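PDB 4XFK: putative branched chain amino acid ABC transporter, periplasmic amino acid-binding protein from Brucella ovis, which probably binds branched-chain and other small amino acids in the periplasm as the receptor component of an amino-acid ABC transport system. Local coordinates for residues L30-A33 with A34-Q38; L39-I42 with N43-G46. The protein carries 1 engineered substitution. All blocks are in the same frame, centred on the assembly; numbering follows the deposited sequence.

Contact 1: residues L30-A33 with A34-Q38; sequences LYRA and AVLYQ. With NA (sodium ion), chain D.
Arg-32 and Leu-36 meet one turn apart on helix 26-44, the helix of a beta-alpha-beta unit between strands 13-18 and 54-59 in this periplasmic binding protein fold. The Arg-32 chain leaves with CG anti to its own N (chi1 -178°) and stays extended out to NE. Leu-36 starts the other way, with CG anti to its carbonyl carbon (chi1 -69°). The two side chains therefore cross at a slant. Leu-36 CD1 sits over the centre of one guanidinium face, 3.5 Å from Arg-32 CZ. CD1 also lies 3.8 Å from Arg-32 CG, so one methyl packs on both the root and the flat end of the arginine. Arg-32 NE has its charge partner outside these segments, a salt bridge to Glu-57 OE1. That bridge and the methyl together should limit rotation of the group.

The backbone between them is regular. Leu-36 N donates to Arg-32 O at 2.9 Å, and Val-35 N donates to Tyr-31 O at 2.8 Å. Val-35 CG2 closes on the same Tyr-31 O. Ala-34 and Tyr-37 carry on the series with bonds to Leu-30 and Ala-33. The small Ala-34 side chain packs on Ala-299 and Tyr-284, while Tyr-37 OH is hydrogen-bonded to Asp-283 OD2.

Tyr-31 runs largely across the helix axis. Its buried ring ends at a sodium ion, which Gly-85 O and Gly-116 O also bind. Two waters complete the five ligands. Tyr-31 OH binds the sodium at 2.4 Å.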
# COMPACT_ATOMS: atom_id res chain seq x y z
N LEU A 30 1.49 10.57 5.27
CA LEU A 30 0.15 10.03 5.01
C LEU A 30 -0.04 8.72 5.79
O LEU A 30 -1.13 8.46 6.29
CB LEU A 30 -0.11 9.87 3.51
CG LEU A 30 -0.13 11.20 2.74
CD1 LEU A 30 -0.25 10.94 1.24
CD2 LEU A 30 -1.26 12.13 3.24
N TYR A 31 1.02 7.92 5.91
CA TYR A 31 0.97 6.79 6.86
C TYR A 31 0.68 7.29 8.27
O TYR A 31 -0.15 6.72 8.97
CB TYR A 31 2.25 5.90 6.82
CG TYR A 31 2.21 4.97 5.64
CD1 TYR A 31 1.38 3.85 5.65
CD2 TYR A 31 2.97 5.22 4.50
CE1 TYR A 31 1.32 3.01 4.55
CE2 TYR A 31 2.91 4.39 3.39
CZ TYR A 31 2.08 3.28 3.42
OH TYR A 31 2.00 2.47 2.31
N ARG A 32 1.37 8.35 8.69
CA ARG A 32 1.12 8.90 10.01
C ARG A 32 -0.34 9.31 10.16
O ARG A 32 -0.97 8.99 11.16
CB ARG A 32 2.02 10.09 10.27
CG ARG A 32 1.83 10.68 11.66
CD ARG A 32 2.75 11.86 11.87
NE ARG A 32 2.56 12.50 13.16
CZ ARG A 32 1.67 13.48 13.37
NH1 ARG A 32 0.91 13.90 12.37
NH2 ARG A 32 1.55 14.03 14.57
N ALA A 33 -0.88 10.03 9.18
CA ALA A 33 -2.28 10.46 9.25
C ALA A 33 -3.23 9.27 9.41
O ALA A 33 -4.14 9.29 10.23
CB ALA A 33 -2.65 11.30 8.03
N ALA A 34 -3.00 8.22 8.62
CA ALA A 34 -3.89 7.05 8.62
C ALA A 34 -3.76 6.25 9.92
O ALA A 34 -4.77 5.79 10.48
CB ALA A 34 -3.60 6.17 7.42
N VAL A 35 -2.53 6.09 10.40
CA VAL A 35 -2.29 5.38 11.65
C VAL A 35 -2.89 6.15 12.84
O VAL A 35 -3.56 5.56 13.69
CB VAL A 35 -0.78 5.11 11.83
CG1 VAL A 35 -0.48 4.56 13.22
CG2 VAL A 35 -0.30 4.14 10.76
N LEU A 36 -2.67 7.45 12.89
CA LEU A 36 -3.25 8.24 13.98
C LEU A 36 -4.77 8.24 13.88
O LEU A 36 -5.46 8.21 14.89
CB LEU A 36 -2.71 9.67 13.98
CG LEU A 36 -1.23 9.76 14.35
CD1 LEU A 36 -0.78 11.22 14.42
CD2 LEU A 36 -0.95 9.06 15.66
N TYR A 37 -5.30 8.26 12.66
CA TYR A 37 -6.75 8.19 12.49
C TYR A 37 -7.32 6.90 13.09
O TYR A 37 -8.23 6.94 13.92
CB TYR A 37 -7.14 8.32 11.01
CG TYR A 37 -8.61 8.10 10.73
CD1 TYR A 37 -9.52 9.16 10.75
CD2 TYR A 37 -9.10 6.83 10.42
CE1 TYR A 37 -10.86 8.96 10.48
CE2 TYR A 37 -10.44 6.62 10.15
CZ TYR A 37 -11.32 7.68 10.19
OH TYR A 37 -12.65 7.46 9.92
N GLN A 38 -6.80 5.75 12.67
CA GLN A 38 -7.44 4.50 13.06
C GLN A 38 -7.08 4.04 14.47
O GLN A 38 -7.94 3.55 15.21
CB GLN A 38 -7.22 3.40 12.03
CG GLN A 38 -8.13 2.20 12.28
CD GLN A 38 -9.61 2.55 12.28
OE1 GLN A 38 -10.06 3.37 11.47
NE2 GLN A 38 -10.37 1.93 13.16
NA NA D . 3.59 1.91 0.67
O HOH W 1 2.33 1.86 -1.21
O HOH W 2 4.82 3.56 -0.15

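Contact 2: residues L39-I42 with N43-G46; sequences LGKI and NEAG
A Schellman motif closes helix 26-44 here, where residues 39-42 hand over to 43-46 at the protein surface. Gly-46 takes a positive phi of 124°. Glycine, lacking CB, accepts this conformation without pressing on the carbonyl oxygen before it. Gly-46 N donates to Asn-43 O and lies 3.2 Å from Ile-42 O. The helical bonds lengthen towards this end. Asn-43 N to Leu-39 O is 2.8 Å, but Ala-45 N to Lys-41 O is 3.2 Å. Ala-45 N also makes a weak second bond to Ile-42 O.

Lys-41 and Glu-44 run side by side and point the same way. Both have CG anti to the carbonyl carbon, but Lys-41 then bends at chi2 (-63°) while Glu-44 extends beyond CG. Lys-41 CD passes 4.0 Å from Glu-44 OE1, and the ammonium and carboxylate stop short of a salt bridge. One water joins them instead. It accepts from Lys-41 NZ at 2.9 Å and donates to Glu-44 OE2 at 2.6 Å. Lys-41 NZ makes its salt bridge to Asp-283 OD2.

On the root side, Glu-44 CG lies 3.2 Å from Gly-40 O, the acceptor of its own N-H. Asn-43 sets CB near Leu-39 O and turns its amide to the chain ahead, where OD1 accepts from Ile-53 N. Lys-52 NZ donates to Asn-43 O, a carbonyl of the last turn. The ammonium groups of Lys-41 and Lys-52 probably offset the negative end of the helix dipole and the Glu-44 carboxylate, which the water links to Lys-41.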
# COMPACT_ATOMS: atom_id res chain seq x y z
N LEU A 39 -5.82 4.19 14.86
CA LEU A 39 -5.49 3.95 16.26
C LEU A 39 -6.21 4.97 17.15
O LEU A 39 -6.56 4.66 18.29
CB LEU A 39 -3.98 3.99 16.51
CG LEU A 39 -3.15 2.90 15.84
CD1 LEU A 39 -1.72 2.99 16.31
CD2 LEU A 39 -3.71 1.52 16.11
N GLY A 40 -6.47 6.16 16.62
CA GLY A 40 -7.28 7.13 17.33
C GLY A 40 -8.68 6.61 17.58
O GLY A 40 -9.22 6.81 18.67
N LYS A 41 -9.28 5.94 16.60
CA LYS A 41 -10.60 5.35 16.81
C LYS A 41 -10.56 4.27 17.90
O LYS A 41 -11.45 4.18 18.74
CB LYS A 41 -11.17 4.73 15.53
CG LYS A 41 -11.35 5.70 14.37
CD LYS A 41 -12.35 6.81 14.68
CE LYS A 41 -12.56 7.69 13.43
NZ LYS A 41 -13.46 8.86 13.67
N ILE A 42 -9.53 3.43 17.86
CA ILE A 42 -9.39 2.40 18.88
C ILE A 42 -9.24 3.04 20.26
O ILE A 42 -9.87 2.62 21.23
CB ILE A 42 -8.24 1.42 18.60
CG1 ILE A 42 -8.45 0.74 17.23
CG2 ILE A 42 -8.16 0.36 19.71
CD1 ILE A 42 -7.30 -0.16 16.82
N ASN A 43 -8.41 4.08 20.35
CA ASN A 43 -8.24 4.77 21.62
C ASN A 43 -9.50 5.48 22.12
O ASN A 43 -9.77 5.47 23.32
CB ASN A 43 -7.02 5.70 21.58
CG ASN A 43 -5.74 4.96 21.87
OD1 ASN A 43 -5.77 3.93 22.55
ND2 ASN A 43 -4.61 5.45 21.38
N GLU A 44 -10.29 6.04 21.20
CA GLU A 44 -11.58 6.65 21.58
C GLU A 44 -12.49 5.61 22.22
O GLU A 44 -13.31 5.94 23.08
CB GLU A 44 -12.27 7.27 20.36
CG GLU A 44 -11.64 8.58 19.88
CD GLU A 44 -12.16 9.01 18.51
OE1 GLU A 44 -13.26 8.57 18.11
OE2 GLU A 44 -11.46 9.80 17.83
N ALA A 45 -12.33 4.36 21.80
CA ALA A 45 -13.10 3.24 22.35
C ALA A 45 -12.53 2.69 23.66
O ALA A 45 -13.20 1.90 24.33
CB ALA A 45 -13.22 2.14 21.30
N GLY A 46 -11.33 3.11 24.04
CA GLY A 46 -10.73 2.68 25.29
C GLY A 46 -9.36 2.04 25.15
O GLY A 46 -8.73 1.71 26.15
O HOH W 3 -11.66 10.35 15.32

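Both contacts lie on helix 26-44 of the periplasmic binding protein fold, and their segments follow each other directly in the chain. Contact 1 comes first and contact 2 brings the helix to its end. Their centres are 13 Å apart, on the same side of the chain's centre. Contact 1 is the deeper, about 13 Å from that centre, against about 23 Å for contact 2. The helix thus runs from the sodium site outward to the surface. It links the adjacent parallel strands 13-18 and 54-59 in a beta-alpha-beta crossover. Asp-283 OD2, on helix 274-288, takes a hydrogen bond with Tyr-37 OH and a salt bridge with Lys-41 NZ, one turn further on.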